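Local coordinates for protein argonaute (Marinitoga piezophila, PDB 5I4A) that uses short guide RNAs carrying a 5'-hydroxyl to bind complementary DNA or RNA targets and cleave them, at residues Tyr145-Lys157 with Val225-Phe237. Numbering follows the deposited sequence.
Sequences YLSILPKFTFLSK and VHEIYKNKVFEGF
Pro150 points the CG-CD edge of its ring down onto one face of Phe237: its CG sits 3.4 Å from the centroid of that ring and only 7° off the normal, a centred CH-pi contact, while the two side chains cross at about a right angle. Phe237 CG stands anti to its carbonyl carbon (chi1 -81°), which turns the ring back under the proline. Beside it, Pro150 CB comes within 3.8 Å of Gly236 CA; a side chain at that glycine would point at the proline and collide with its CB, so the close backbone approach depends on having none. With Phe237 cut back to an alanine, the CG-CD edge of Pro150 would probably lose its aromatic platform and a gap would open beneath it.

Two residues on, the roles reverse, with the strand supplying the ring. Ile228 CG2 stands over the centre of the Phe152 ring, 3.5 Å from its centroid and nearly on the ring normal. The same ring meets Lys232 O in its plane, at the edge, 3.7 Å from CE2; outside the two segments, Phe119 of strand 111-120 also touches this ring. At Phe154 the fit is less centred: Val225 CG2 lies over a face but toward the rim, 4.2 Å from the ring centroid, and Tyr229 CE2 approaches the edge 4.0 Å from Phe154 CE2. No hydrogen bond crosses the interface, and Phe152 N is buried by it without a partner.

Pro150, Phe152 and Phe154 alternate along the strand and all point at the helices, which is the periodicity of one face of a beta strand. The axes of strand 145-156 and helix 225-231 run nearly antiparallel (167°), 9.4 Å apart at closest: helix-on-sheet packing that seats linker L2 against the long strand of linker L1 within the PAZ lobe.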
loop_
_atom_site.group_PDB
_atom_site.type_symbol
_atom_site.label_atom_id
_atom_site.label_comp_id
_atom_site.label_asym_id
_atom_site.label_seq_id
_atom_site.Cartn_x
_atom_site.Cartn_y
_atom_site.Cartn_z
ATOM N N TYR A 145 -23.535 -1.559 2.916
ATOM C CA TYR A 145 -23.316 -2.157 1.609
ATOM C C TYR A 145 -22.256 -3.243 1.713
ATOM O O TYR A 145 -21.539 -3.367 2.710
ATOM C CB TYR A 145 -22.900 -1.104 0.573
ATOM C CG TYR A 145 -23.975 -0.084 0.283
ATOM C CD1 TYR A 145 -24.113 1.052 1.070
ATOM C CD2 TYR A 145 -24.855 -0.257 -0.779
ATOM C CE1 TYR A 145 -25.098 1.987 0.808
ATOM C CE2 TYR A 145 -25.841 0.673 -1.049
ATOM C CZ TYR A 145 -25.959 1.793 -0.253
ATOM O OH TYR A 145 -26.939 2.722 -0.518
ATOM N N LEU A 146 -22.160 -4.027 0.644
ATOM C CA LEU A 146 -21.263 -5.173 0.568
ATOM C C LEU A 146 -20.557 -5.125 -0.777
ATOM O O LEU A 146 -21.199 -5.303 -1.818
ATOM C CB LEU A 146 -22.045 -6.475 0.724
ATOM C CG LEU A 146 -21.253 -7.705 1.144
ATOM C CD1 LEU A 146 -20.824 -7.546 2.590
ATOM C CD2 LEU A 146 -22.061 -8.980 0.943
ATOM N N SER A 147 -19.249 -4.883 -0.767
ATOM C CA SER A 147 -18.472 -4.924 -1.995
ATOM C C SER A 147 -18.045 -6.361 -2.263
ATOM O O SER A 147 -17.594 -7.063 -1.352
ATOM C CB SER A 147 -17.254 -3.999 -1.929
ATOM O OG SER A 147 -16.455 -4.248 -0.784
ATOM N N ILE A 148 -18.220 -6.798 -3.506
ATOM C CA ILE A 148 -17.913 -8.158 -3.928
ATOM C C ILE A 148 -16.924 -8.038 -5.077
ATOM O O ILE A 148 -17.306 -7.691 -6.202
ATOM C CB ILE A 148 -19.164 -8.932 -4.356
ATOM C CG1 ILE A 148 -20.194 -8.969 -3.222
ATOM C CG2 ILE A 148 -18.796 -10.345 -4.770
ATOM C CD1 ILE A 148 -21.475 -9.709 -3.590
ATOM N N LEU A 149 -15.651 -8.317 -4.802
ATOM C CA LEU A 149 -14.611 -8.182 -5.808
ATOM C C LEU A 149 -14.240 -9.555 -6.343
ATOM O O LEU A 149 -13.576 -10.328 -5.632
ATOM C CB LEU A 149 -13.381 -7.497 -5.221
ATOM C CG LEU A 149 -12.233 -7.314 -6.216
ATOM C CD1 LEU A 149 -12.584 -6.233 -7.224
ATOM C CD2 LEU A 149 -10.932 -6.994 -5.499
ATOM N N PRO A 150 -14.642 -9.911 -7.559
ATOM C CA PRO A 150 -14.146 -11.152 -8.156
ATOM C C PRO A 150 -12.645 -11.070 -8.392
ATOM O O PRO A 150 -12.115 -10.038 -8.813
ATOM C CB PRO A 150 -14.926 -11.252 -9.471
ATOM C CG PRO A 150 -15.373 -9.857 -9.761
ATOM C CD PRO A 150 -15.616 -9.229 -8.426
ATOM N N LYS A 151 -11.959 -12.167 -8.096
ATOM C CA LYS A 151 -10.525 -12.279 -8.336
ATOM C C LYS A 151 -10.195 -13.759 -8.496
ATOM O O LYS A 151 -11.090 -14.595 -8.669
ATOM C CB LYS A 151 -9.719 -11.620 -7.209
ATOM C CG LYS A 151 -9.717 -12.392 -5.898
ATOM C CD LYS A 151 -8.583 -11.949 -4.987
ATOM C CE LYS A 151 -8.909 -10.651 -4.272
ATOM N NZ LYS A 151 -7.977 -10.413 -3.134
ATOM N N PHE A 152 -8.908 -14.089 -8.433
ATOM C CA PHE A 152 -8.472 -15.461 -8.627
ATOM C C PHE A 152 -7.389 -15.821 -7.623
ATOM O O PHE A 152 -6.567 -14.985 -7.238
ATOM C CB PHE A 152 -7.965 -15.691 -10.052
ATOM C CG PHE A 152 -9.053 -16.014 -11.024
ATOM C CD1 PHE A 152 -9.474 -17.320 -11.196
ATOM C CD2 PHE A 152 -9.675 -15.013 -11.751
ATOM C CE1 PHE A 152 -10.487 -17.628 -12.083
ATOM C CE2 PHE A 152 -10.693 -15.313 -12.638
ATOM C CZ PHE A 152 -11.096 -16.624 -12.805
ATOM N N THR A 153 -7.410 -17.082 -7.204
ATOM C CA THR A 153 -6.387 -17.661 -6.349
ATOM C C THR A 153 -5.833 -18.891 -7.048
ATOM O O THR A 153 -6.598 -19.770 -7.462
ATOM C CB THR A 153 -6.947 -18.042 -4.978
ATOM O OG1 THR A 153 -7.765 -16.976 -4.481
ATOM C CG2 THR A 153 -5.817 -18.298 -3.994
ATOM N N PHE A 154 -4.516 -18.943 -7.194
ATOM C CA PHE A 154 -3.844 -20.045 -7.867
ATOM C C PHE A 154 -3.157 -20.904 -6.816
ATOM O O PHE A 154 -2.236 -20.441 -6.132
ATOM C CB PHE A 154 -2.857 -19.517 -8.906
ATOM C CG PHE A 154 -3.491 -18.596 -9.910
ATOM C CD1 PHE A 154 -4.148 -19.107 -11.018
ATOM C CD2 PHE A 154 -3.460 -17.224 -9.731
ATOM C CE1 PHE A 154 -4.744 -18.263 -11.936
ATOM C CE2 PHE A 154 -4.057 -16.377 -10.645
ATOM C CZ PHE A 154 -4.701 -16.897 -11.748
ATOM N N LEU A 155 -3.622 -22.142 -6.677
ATOM C CA LEU A 155 -3.154 -23.051 -5.645
ATOM C C LEU A 155 -2.721 -24.365 -6.274
ATOM O O LEU A 155 -3.193 -24.743 -7.351
ATOM C CB LEU A 155 -4.243 -23.323 -4.597
ATOM C CG LEU A 155 -4.846 -22.130 -3.855
ATOM C CD1 LEU A 155 -6.084 -22.566 -3.089
ATOM C CD2 LEU A 155 -3.829 -21.507 -2.914
ATOM N N SER A 156 -1.818 -25.061 -5.589
ATOM C CA SER A 156 -1.423 -26.390 -6.029
ATOM C C SER A 156 -2.609 -27.339 -5.940
ATOM O O SER A 156 -3.390 -27.300 -4.985
ATOM C CB SER A 156 -0.263 -26.913 -5.181
ATOM O OG SER A 156 -0.665 -27.118 -3.838
ATOM N N LYS A 157 -2.747 -28.192 -6.958
ATOM C CA LYS A 157 -3.848 -29.149 -6.983
ATOM C C LYS A 157 -3.723 -30.178 -5.867
ATOM O O LYS A 157 -4.739 -30.674 -5.366
ATOM C CB LYS A 157 -3.897 -29.834 -8.349
ATOM C CG LYS A 157 -5.012 -30.848 -8.522
ATOM C CD LYS A 157 -4.964 -31.448 -9.917
ATOM C CE LYS A 157 -6.039 -32.503 -10.109
ATOM N NZ LYS A 157 -6.013 -33.047 -11.495
ATOM N N VAL A 225 -2.102 -16.854 -16.564
ATOM C CA VAL A 225 -2.548 -16.059 -15.422
ATOM C C VAL A 225 -3.003 -14.679 -15.882
ATOM O O VAL A 225 -4.014 -14.149 -15.402
ATOM C CB VAL A 225 -1.430 -15.969 -14.366
ATOM C CG1 VAL A 225 -1.809 -14.993 -13.259
ATOM C CG2 VAL A 225 -1.144 -17.342 -13.785
ATOM N N HIS A 226 -2.271 -14.080 -16.825
ATOM C CA HIS A 226 -2.662 -12.773 -17.345
ATOM C C HIS A 226 -3.936 -12.864 -18.178
ATOM O O HIS A 226 -4.826 -12.014 -18.052
ATOM C CB HIS A 226 -1.522 -12.172 -18.166
ATOM C CG HIS A 226 -0.354 -11.724 -17.343
ATOM N ND1 HIS A 226 -0.494 -11.197 -16.077
ATOM C CD2 HIS A 226 0.975 -11.727 -17.605
ATOM C CE1 HIS A 226 0.697 -10.892 -15.594
ATOM N NE2 HIS A 226 1.606 -11.204 -16.502
ATOM N N GLU A 227 -4.040 -13.882 -19.037
ATOM C CA GLU A 227 -5.237 -14.049 -19.858
ATOM C C GLU A 227 -6.484 -14.166 -18.990
ATOM O O GLU A 227 -7.493 -13.491 -19.233
ATOM C CB GLU A 227 -5.095 -15.281 -20.751
ATOM C CG GLU A 227 -4.280 -15.045 -22.010
ATOM C CD GLU A 227 -3.705 -16.326 -22.579
ATOM O OE1 GLU A 227 -3.966 -17.407 -22.006
ATOM O OE2 GLU A 227 -2.985 -16.251 -23.597
ATOM N N ILE A 228 -6.427 -15.020 -17.967
ATOM C CA ILE A 228 -7.568 -15.218 -17.077
ATOM C C ILE A 228 -7.993 -13.900 -16.445
ATOM O O ILE A 228 -9.187 -13.592 -16.351
ATOM C CB ILE A 228 -7.226 -16.274 -16.010
ATOM C CG1 ILE A 228 -7.121 -17.652 -16.658
ATOM C CG2 ILE A 228 -8.254 -16.275 -14.894
ATOM C CD1 ILE A 228 -6.377 -18.644 -15.823
ATOM N N TYR A 229 -7.025 -13.091 -16.016
ATOM C CA TYR A 229 -7.359 -11.826 -15.375
ATOM C C TYR A 229 -7.958 -10.815 -16.346
ATOM O O TYR A 229 -8.681 -9.913 -15.907
ATOM C CB TYR A 229 -6.119 -11.228 -14.709
ATOM C CG TYR A 229 -6.044 -11.465 -13.218
ATOM C CD1 TYR A 229 -6.924 -10.828 -12.352
ATOM C CD2 TYR A 229 -5.088 -12.315 -12.673
ATOM C CE1 TYR A 229 -6.861 -11.035 -10.985
ATOM C CE2 TYR A 229 -5.016 -12.528 -11.304
ATOM C CZ TYR A 229 -5.906 -11.884 -10.467
ATOM O OH TYR A 229 -5.844 -12.089 -9.107
ATOM N N LYS A 230 -7.696 -10.952 -17.649
ATOM C CA LYS A 230 -8.054 -9.897 -18.594
ATOM C C LYS A 230 -9.537 -9.940 -18.971
ATOM O O LYS A 230 -10.257 -8.947 -18.804
ATOM C CB LYS A 230 -7.171 -9.985 -19.844
ATOM C CG LYS A 230 -7.355 -8.804 -20.786
ATOM C CD LYS A 230 -6.727 -9.065 -22.142
ATOM C CE LYS A 230 -6.778 -7.826 -23.028
ATOM N NZ LYS A 230 -8.159 -7.288 -23.192
ATOM N N ASN A 231 -10.013 -11.077 -19.485
ATOM C CA ASN A 231 -11.395 -11.171 -19.941
ATOM C C ASN A 231 -12.094 -12.369 -19.307
ATOM O O ASN A 231 -12.972 -12.983 -19.926
ATOM C CB ASN A 231 -11.468 -11.252 -21.466
ATOM C CG ASN A 231 -10.685 -10.134 -22.140
ATOM O OD1 ASN A 231 -9.589 -10.350 -22.671
ATOM N ND2 ASN A 231 -11.242 -8.932 -22.119
ATOM N N LYS A 232 -11.711 -12.734 -18.076
ATOM C CA LYS A 232 -12.416 -13.761 -17.316
ATOM C C LYS A 232 -12.706 -13.307 -15.888
ATOM O O LYS A 232 -13.211 -14.106 -15.089
ATOM C CB LYS A 232 -11.632 -15.080 -17.303
ATOM C CG LYS A 232 -12.481 -16.339 -17.177
ATOM C CD LYS A 232 -11.603 -17.563 -17.333
ATOM C CE LYS A 232 -12.438 -18.801 -17.566
ATOM N NZ LYS A 232 -11.616 -19.935 -18.062
ATOM N N VAL A 233 -12.389 -12.054 -15.544
ATOM C CA VAL A 233 -12.839 -11.472 -14.281
ATOM C C VAL A 233 -14.203 -10.802 -14.454
ATOM O O VAL A 233 -15.016 -10.803 -13.524
ATOM C CB VAL A 233 -11.795 -10.470 -13.754
ATOM C CG1 VAL A 233 -12.326 -9.692 -12.549
ATOM C CG2 VAL A 233 -10.501 -11.189 -13.391
ATOM N N PHE A 234 -14.476 -10.240 -15.640
ATOM C CA PHE A 234 -15.801 -9.691 -15.917
ATOM C C PHE A 234 -16.872 -10.761 -15.785
ATOM O O PHE A 234 -17.980 -10.483 -15.315
ATOM C CB PHE A 234 -15.838 -9.067 -17.310
ATOM C CG PHE A 234 -17.226 -8.725 -17.784
ATOM C CD1 PHE A 234 -17.868 -7.585 -17.326
ATOM C CD2 PHE A 234 -17.891 -9.545 -18.683
ATOM C CE1 PHE A 234 -19.145 -7.270 -17.755
ATOM C CE2 PHE A 234 -19.169 -9.235 -19.115
ATOM C CZ PHE A 234 -19.795 -8.096 -18.650
ATOM N N GLU A 235 -16.565 -11.993 -16.202
ATOM C CA GLU A 235 -17.487 -13.094 -15.950
ATOM C C GLU A 235 -17.657 -13.334 -14.456
ATOM O O GLU A 235 -18.708 -13.819 -14.020
ATOM C CB GLU A 235 -16.997 -14.365 -16.642
ATOM C CG GLU A 235 -18.060 -15.449 -16.745
ATOM C CD GLU A 235 -17.503 -16.779 -17.206
ATOM O OE1 GLU A 235 -16.289 -17.012 -17.023
ATOM O OE2 GLU A 235 -18.282 -17.591 -17.750
ATOM N N GLY A 236 -16.640 -12.993 -13.658
ATOM C CA GLY A 236 -16.782 -13.087 -12.214
ATOM C C GLY A 236 -17.762 -12.073 -11.659
ATOM O O GLY A 236 -18.573 -12.395 -10.788
ATOM N N PHE A 237 -17.696 -10.830 -12.151
ATOM C CA PHE A 237 -18.710 -9.841 -11.792
ATOM C C PHE A 237 -20.099 -10.313 -12.203
ATOM O O PHE A 237 -21.076 -10.102 -11.474
ATOM C CB PHE A 237 -18.401 -8.491 -12.445
ATOM C CG PHE A 237 -17.359 -7.675 -11.723
ATOM C CD1 PHE A 237 -17.655 -7.056 -10.518
ATOM C CD2 PHE A 237 -16.095 -7.500 -12.267
ATOM C CE1 PHE A 237 -16.705 -6.294 -9.859
ATOM C CE2 PHE A 237 -15.140 -6.741 -11.612
ATOM C CZ PHE A 237 -15.445 -6.139 -10.406
#